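Local coordinates for protein adenylyl-sulfate kinase 1, chloroplastic (Arabidopsis thaliana, PDB 3UIE) that catalyses the ATP-dependent 3'-phosphorylation of adenosine 5'-phosphosulfate to 3'-phosphoadenylyl sulfate, the activated form of sulfate, at residues T31-S36 against S134-R139. Numbering follows the deposited sequence.
Sequences TGLSGS and SVCEAR. With ANP (phosphoaminophosphonic acid-adenylate ester), chain E.
The ATP-binding P-loop, leaving strand 26-31, packs against helix 133-139, with Cys136 and Arg139 making the contact. Cys136 fits against the type II turn from Leu33 to Ser36: its SG is 3.7 Å from Ser36 CA and 3.9 Å from Leu33 CB, while its CB meets Ser34 O nearly end-on, 3.2 Å away; that oxygen is also hydrogen-bonded to Tyr145. Gly35 sits at the closest backbone approach, where a side chain would run tight against Cys136 O. The turn is tied internally by Leu33 O, which accepts from both the amide and the hydroxyl of Ser36; the OG bond is 2.6 Å long and lies in the carbonyl plane on a lone pair.

One turn further along the helix, Arg139 reaches out with its chain extended from CG to NE (chi2 170°, chi3 179°), which carries the guanidinium between the loop and the adenine. Arg139 NH1 donates to Gly35 O at 3.0 Å, with an N-H...O angle of 154° and the acceptor near the guanidinium plane. One face of the same group lies nearly parallel on the N3-C2 edge of the adenine in an offset stack, and Arg139 NH2 stands 3.4 Å from C2 of ANP. With an alanine here, Gly35 O is likely to lose this donor and the N3-C2 edge of the adenine its stacking partner.

On the phosphate side, Ser34 OG donates to O1G of ANP at 2.7 Å, and Lys38 also bonds the nucleotide. Arg139 thus joins adenine stacking to a backbone carbonyl of the loop that holds the phosphates, and its positive charge is likely to polarise the Gly35 carbonyl.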
ATOM      1  N   THR A  31      16.466   3.647  -7.273  1.00 28.48           N
ATOM      2  CA  THR A  31      17.242   2.414  -7.357  1.00 24.37           C
ATOM      3  C   THR A  31      18.759   2.682  -7.299  1.00 26.57           C
ATOM      4  O   THR A  31      19.233   3.752  -7.661  1.00 24.22           O
ATOM      5  CB  THR A  31      16.877   1.637  -8.649  1.00 26.46           C
ATOM      6  OG1 THR A  31      17.658   0.443  -8.740  1.00 24.84           O
ATOM      7  CG2 THR A  31      17.135   2.501  -9.892  1.00 22.16           C
ATOM      8  N   GLY A  32      19.520   1.715  -6.803  1.00 24.22           N
ATOM      9  CA  GLY A  32      20.962   1.875  -6.756  1.00 24.77           C
ATOM     10  C   GLY A  32      21.562   0.870  -5.802  1.00 25.83           C
ATOM     11  O   GLY A  32      20.842   0.244  -5.021  1.00 26.06           O
ATOM     12  N   LEU A  33      22.877   0.705  -5.881  1.00 24.80           N
ATOM     13  CA  LEU A  33      23.610  -0.193  -4.978  1.00 21.71           C
ATOM     14  C   LEU A  33      23.323   0.111  -3.521  1.00 28.03           C
ATOM     15  O   LEU A  33      22.923   1.224  -3.182  1.00 28.20           O
ATOM     16  CB  LEU A  33      25.118  -0.024  -5.226  1.00 25.62           C
ATOM     17  CG  LEU A  33      25.677  -0.514  -6.562  1.00 26.58           C
ATOM     18  CD1 LEU A  33      27.149  -0.109  -6.683  1.00 30.44           C
ATOM     19  CD2 LEU A  33      25.512  -2.029  -6.650  1.00 28.92           C
ATOM     20  N   SER A  34      23.525  -0.883  -2.652  1.00 26.79           N
ATOM     21  CA  SER A  34      23.580  -0.632  -1.225  1.00 34.52           C
ATOM     22  C   SER A  34      24.608   0.468  -0.956  1.00 30.28           C
ATOM     23  O   SER A  34      25.727   0.429  -1.481  1.00 29.89           O
ATOM     24  CB  SER A  34      23.985  -1.909  -0.478  1.00 31.66           C
ATOM     25  OG  SER A  34      23.849  -1.738   0.919  1.00 34.06           O
ATOM     26  N   GLY A  35      24.231   1.450  -0.146  1.00 27.76           N
ATOM     27  CA  GLY A  35      25.136   2.523   0.231  1.00 27.68           C
ATOM     28  C   GLY A  35      25.183   3.682  -0.750  1.00 33.95           C
ATOM     29  O   GLY A  35      25.927   4.634  -0.542  1.00 32.41           O
ATOM     30  N   SER A  36      24.381   3.612  -1.814  1.00 27.49           N
ATOM     31  CA  SER A  36      24.408   4.644  -2.858  1.00 27.64           C
ATOM     32  C   SER A  36      23.681   5.914  -2.431  1.00 30.42           C
ATOM     33  O   SER A  36      23.793   6.951  -3.081  1.00 32.19           O
ATOM     34  CB  SER A  36      23.824   4.116  -4.176  1.00 27.37           C
ATOM     35  OG  SER A  36      22.497   3.656  -4.020  1.00 27.16           O
ATOM     36  N   SER A 134      32.828   1.409  -5.753  1.00 32.95           N
ATOM     37  CA  SER A 134      33.956   1.768  -4.894  1.00 39.11           C
ATOM     38  C   SER A 134      33.575   2.802  -3.835  1.00 34.53           C
ATOM     39  O   SER A 134      34.026   2.719  -2.696  1.00 34.09           O
ATOM     40  CB  SER A 134      35.164   2.255  -5.713  1.00 37.93           C
ATOM     41  OG  SER A 134      34.851   3.447  -6.419  1.00 40.58           O
ATOM     42  N   VAL A 135      32.755   3.778  -4.208  1.00 31.78           N
ATOM     43  CA  VAL A 135      32.301   4.787  -3.257  1.00 33.97           C
ATOM     44  C   VAL A 135      31.297   4.221  -2.241  1.00 33.05           C
ATOM     45  O   VAL A 135      31.360   4.547  -1.056  1.00 34.02           O
ATOM     46  CB  VAL A 135      31.680   6.001  -3.991  1.00 33.34           C
ATOM     47  CG1 VAL A 135      31.040   6.974  -2.999  1.00 37.01           C
ATOM     48  CG2 VAL A 135      32.731   6.699  -4.835  1.00 38.09           C
ATOM     49  N   CYS A 136      30.367   3.378  -2.702  1.00 31.67           N
ATOM     50  CA  CYS A 136      29.410   2.756  -1.789  1.00 30.07           C
ATOM     51  C   CYS A 136      30.166   1.915  -0.777  1.00 34.87           C
ATOM     52  O   CYS A 136      29.839   1.893   0.412  1.00 34.14           O
ATOM     53  CB  CYS A 136      28.437   1.857  -2.545  1.00 28.84           C
ATOM     54  SG  CYS A 136      27.411   2.744  -3.710  1.00 32.27           S
ATOM     55  N   GLU A 137      31.180   1.211  -1.263  1.00 31.57           N
ATOM     56  CA  GLU A 137      31.935   0.288  -0.411  1.00 36.49           C
ATOM     57  C   GLU A 137      32.827   1.031   0.594  1.00 39.47           C
ATOM     58  O   GLU A 137      33.071   0.544   1.703  1.00 37.70           O
ATOM     59  CB  GLU A 137      32.760  -0.675  -1.273  1.00 42.74           C
ATOM     60  CG  GLU A 137      33.442  -1.779  -0.498  1.00 45.65           C
ATOM     61  CD  GLU A 137      33.908  -2.909  -1.394  1.00 55.03           C
ATOM     62  OE1 GLU A 137      33.742  -2.800  -2.630  1.00 49.82           O
ATOM     63  OE2 GLU A 137      34.441  -3.907  -0.860  1.00 64.54           O
ATOM     64  N   ALA A 138      33.311   2.210   0.212  1.00 40.61           N
ATOM     65  CA  ALA A 138      34.047   3.050   1.153  1.00 39.02           C
ATOM     66  C   ALA A 138      33.101   3.604   2.230  1.00 47.66           C
ATOM     67  O   ALA A 138      33.477   3.741   3.392  1.00 45.79           O
ATOM     68  CB  ALA A 138      34.788   4.179   0.424  1.00 36.72           C
ATOM     69  N   ARG A 139      31.866   3.908   1.847  1.00 45.46           N
ATOM     70  CA  ARG A 139      30.857   4.305   2.822  1.00 46.56           C
ATOM     71  C   ARG A 139      30.520   3.120   3.728  1.00 49.13           C
ATOM     72  O   ARG A 139      30.731   3.177   4.938  1.00 52.06           O
ATOM     73  CB  ARG A 139      29.592   4.815   2.125  1.00 36.23           C
ATOM     74  CG  ARG A 139      29.789   6.122   1.351  1.00 36.73           C
ATOM     75  CD  ARG A 139      28.565   6.436   0.503  1.00 37.06           C
ATOM     76  NE  ARG A 139      28.690   7.694  -0.235  1.00 41.56           N
ATOM     77  CZ  ARG A 139      27.721   8.198  -0.994  1.00 43.82           C
ATOM     78  NH1 ARG A 139      26.577   7.542  -1.121  1.00 40.49           N
ATOM     79  NH2 ARG A 139      27.897   9.345  -1.632  1.00 45.83           N
TER
HETATM   80  PG  ANP E 402      20.743   0.447   1.356  1.00 36.37           P
HETATM   81  O1G ANP E 402      21.644  -0.730   1.990  1.00 31.32           O
HETATM   82  O2G ANP E 402      19.591   0.654   2.345  1.00 28.85           O
HETATM   83  O3G ANP E 402      20.243   0.026  -0.006  1.00 32.43           O
HETATM   84  PB  ANP E 402      21.064   3.277   0.640  1.00 28.57           P
HETATM   85  O1B ANP E 402      19.729   3.689   1.353  1.00 26.30           O
HETATM   86  O2B ANP E 402      21.140   3.384  -0.902  1.00 26.08           O
HETATM   87  N3B ANP E 402      21.659   1.864   1.391  1.00 27.64           N
HETATM   88  PA  ANP E 402      21.842   5.332   2.553  1.00 28.76           P
HETATM   89  O1A ANP E 402      21.556   4.586   3.808  1.00 27.42           O
HETATM   90  O2A ANP E 402      20.824   6.378   2.232  1.00 29.01           O
HETATM   91  O3A ANP E 402      22.071   4.281   1.409  1.00 27.84           O
HETATM   92  O5' ANP E 402      23.255   6.033   2.624  1.00 31.31           O
HETATM   93  C5' ANP E 402      24.418   5.342   2.928  1.00 30.19           C
HETATM   94  C4' ANP E 402      25.435   6.137   3.528  1.00 34.19           C
HETATM   95  O4' ANP E 402      25.936   7.122   2.572  1.00 34.68           O
HETATM   96  C3' ANP E 402      24.821   6.873   4.638  1.00 49.51           C
HETATM   97  O3' ANP E 402      25.593   6.703   5.807  1.00 56.46           O
HETATM   98  C2' ANP E 402      24.789   8.272   4.235  1.00 54.37           C
HETATM   99  O2' ANP E 402      25.228   9.115   5.263  1.00 63.27           O
HETATM  100  C1' ANP E 402      25.720   8.385   3.088  1.00 41.63           C
HETATM  101  N9  ANP E 402      25.160   9.302   2.085  1.00 42.71           N
HETATM  102  C8  ANP E 402      23.886   9.279   1.672  1.00 38.26           C
HETATM  103  N7  ANP E 402      23.737  10.239   0.770  1.00 33.43           N
HETATM  104  C5  ANP E 402      24.913  10.878   0.616  1.00 34.21           C
HETATM  105  C6  ANP E 402      25.307  11.944  -0.179  1.00 37.16           C
HETATM  106  N6  ANP E 402      24.342  12.588  -1.058  1.00 39.41           N
HETATM  107  N1  ANP E 402      26.581  12.357  -0.106  1.00 42.18           N
HETATM  108  C2  ANP E 402      27.457  11.751   0.718  1.00 38.34           C
HETATM  109  N3  ANP E 402      27.109  10.733   1.495  1.00 44.34           N
HETATM  110  C4  ANP E 402      25.837  10.277   1.463  1.00 40.47           C
HETATM  111  O   HOH W   1      24.344   9.511  -2.940  1.00 38.33           O